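Local structure of oxidoreductase (Listeria innocua, 3E18) at residues E64-V69 against A88-V93. The protein binds NAD through a Rossmann-fold domain and is probably a dehydrogenase of the GFO/IDH/MocA family, its substrate unknown. Residues are numbered along the deposited sequence; the frame is centred on the assembly and turned at random.
Sequences EKVDAV and AGKHVV
The carbonyl oxygen Asp67 O is gripped twice: His91 N donates to Asp67 O at 3.1 Å, and a water whose oxygen lies 2.7 Å from Asp67 O donates to it and to Gly89 O as well. This bridge stands at the start of a parallel strand pair in the Rossmann fold, where strand 68-71, helix 78-87 and strand 91-95 form a beta-alpha-beta crossover. Gly89 ends the helix in a Schellman motif, and the chain then turns into the second strand. Further along, the bonds alternate as parallel pairing demands: Val69 N donates to His91 O at 2.9 Å, and Val93 N to Val69 O at 2.8 Å. The side chains split between the two faces of the sheet. On one, Ala68 CB lies 4.0 Å from His91 CB, while the His91 ring meets that of His118, just before strand 119-122, whose backbone N is hydrogen-bonded to His91 ND1. On the other, Val69 and Val92 lie side by side, both touching Ala85 of helix 78-87, with Val69 CG2 4.0 Å from Val92 CG2. Lys90 lies beside Val66, ahead of the strand pair. Bent at chi2 (46°), its chain crosses Val66 at about a right angle, with CE against Val66 CB, and its ammonium group joins two backbone carbonyls, Asp63 O and, at 3.1 Å from Lys90 NZ and tilted 28° from the carbonyl plane, Val66 O.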
loop_
_atom_site.group_PDB
_atom_site.type_symbol
_atom_site.label_atom_id
_atom_site.label_comp_id
_atom_site.label_asym_id
_atom_site.label_seq_id
_atom_site.Cartn_x
_atom_site.Cartn_y
_atom_site.Cartn_z
ATOM N N GLU A 64 -8.371 30.393 42.128
ATOM C CA GLU A 64 -9.604 30.952 41.545
ATOM C C GLU A 64 -9.365 31.786 40.286
ATOM O O GLU A 64 -10.280 31.977 39.482
ATOM C CB GLU A 64 -10.369 31.796 42.575
ATOM C CG GLU A 64 -11.483 31.047 43.307
ATOM C CD GLU A 64 -12.203 31.898 44.366
ATOM O OE1 GLU A 64 -12.354 33.129 44.166
ATOM O OE2 GLU A 64 -12.627 31.327 45.399
ATOM N N LYS A 65 -8.142 32.294 40.128
ATOM C CA LYS A 65 -7.768 33.070 38.947
ATOM C C LYS A 65 -7.616 32.220 37.676
ATOM O O LYS A 65 -7.649 32.754 36.570
ATOM C CB LYS A 65 -6.465 33.837 39.196
ATOM C CG LYS A 65 -6.639 35.195 39.845
ATOM C CD LYS A 65 -6.137 35.193 41.272
ATOM C CE LYS A 65 -5.198 36.370 41.530
ATOM N NZ LYS A 65 -5.733 37.670 41.025
ATOM N N VAL A 66 -7.441 30.907 37.843
ATOM C CA VAL A 66 -7.241 29.981 36.720
ATOM C C VAL A 66 -8.581 29.562 36.123
ATOM O O VAL A 66 -9.477 29.139 36.841
ATOM C CB VAL A 66 -6.438 28.745 37.167
ATOM C CG1 VAL A 66 -6.312 27.705 36.025
ATOM C CG2 VAL A 66 -5.047 29.180 37.658
ATOM N N ASP A 67 -8.719 29.695 34.806
ATOM C CA ASP A 67 -9.942 29.284 34.126
ATOM C C ASP A 67 -9.806 27.936 33.430
ATOM O O ASP A 67 -10.784 27.222 33.268
ATOM C CB ASP A 67 -10.337 30.338 33.102
ATOM C CG ASP A 67 -10.506 31.704 33.727
ATOM O OD1 ASP A 67 -11.237 31.798 34.732
ATOM O OD2 ASP A 67 -9.892 32.670 33.228
ATOM N N ALA A 68 -8.589 27.612 33.000
ATOM C CA ALA A 68 -8.362 26.435 32.153
ATOM C C ALA A 68 -6.960 25.890 32.336
ATOM O O ALA A 68 -6.048 26.620 32.740
ATOM C CB ALA A 68 -8.627 26.779 30.686
ATOM N N VAL A 69 -6.798 24.590 32.088
ATOM C CA VAL A 69 -5.465 23.996 32.069
ATOM C C VAL A 69 -5.164 23.349 30.724
ATOM O O VAL A 69 -6.051 22.828 30.040
ATOM C CB VAL A 69 -5.202 22.983 33.238
ATOM C CG1 VAL A 69 -5.460 23.630 34.603
ATOM C CG2 VAL A 69 -6.017 21.713 33.067
ATOM N N ALA A 88 -12.274 20.365 39.739
ATOM C CA ALA A 88 -11.915 21.663 40.303
ATOM C C ALA A 88 -12.568 22.887 39.620
ATOM O O ALA A 88 -12.388 24.015 40.070
ATOM C CB ALA A 88 -10.391 21.801 40.350
ATOM N N GLY A 89 -13.334 22.667 38.553
ATOM C CA GLY A 89 -14.019 23.745 37.842
ATOM C C GLY A 89 -13.184 24.418 36.766
ATOM O O GLY A 89 -13.394 25.581 36.450
ATOM N N LYS A 90 -12.227 23.685 36.208
ATOM C CA LYS A 90 -11.351 24.213 35.169
ATOM C C LYS A 90 -11.692 23.537 33.847
ATOM O O LYS A 90 -11.897 22.320 33.806
ATOM C CB LYS A 90 -9.889 23.908 35.510
ATOM C CG LYS A 90 -9.122 24.960 36.307
ATOM C CD LYS A 90 -9.866 25.517 37.500
ATOM C CE LYS A 90 -8.923 26.180 38.482
ATOM N NZ LYS A 90 -9.631 27.214 39.289
ATOM N N HIS A 91 -11.759 24.332 32.780
ATOM C CA HIS A 91 -11.809 23.809 31.417
ATOM C C HIS A 91 -10.456 23.165 31.090
ATOM O O HIS A 91 -9.429 23.475 31.720
ATOM C CB HIS A 91 -12.116 24.920 30.404
ATOM C CG HIS A 91 -13.373 25.691 30.691
ATOM N ND1 HIS A 91 -14.635 25.182 30.455
ATOM C CD2 HIS A 91 -13.559 26.946 31.162
ATOM C CE1 HIS A 91 -15.543 26.088 30.780
ATOM N NE2 HIS A 91 -14.916 27.166 31.216
ATOM N N VAL A 92 -10.444 22.259 30.114
ATOM C CA VAL A 92 -9.236 21.472 29.839
ATOM C C VAL A 92 -8.926 21.401 28.356
ATOM O O VAL A 92 -9.803 21.083 27.549
ATOM C CB VAL A 92 -9.365 20.014 30.385
ATOM C CG1 VAL A 92 -8.208 19.144 29.921
ATOM C CG2 VAL A 92 -9.460 20.001 31.899
ATOM N N VAL A 93 -7.678 21.719 28.008
ATOM C CA VAL A 93 -7.131 21.336 26.718
ATOM C C VAL A 93 -6.129 20.211 26.985
ATOM O O VAL A 93 -5.231 20.340 27.823
ATOM C CB VAL A 93 -6.447 22.510 25.943
ATOM C CG1 VAL A 93 -5.898 22.009 24.590
ATOM C CG2 VAL A 93 -7.421 23.647 25.692
HETATM O O HOH W 1 -13.095 27.902 34.472
#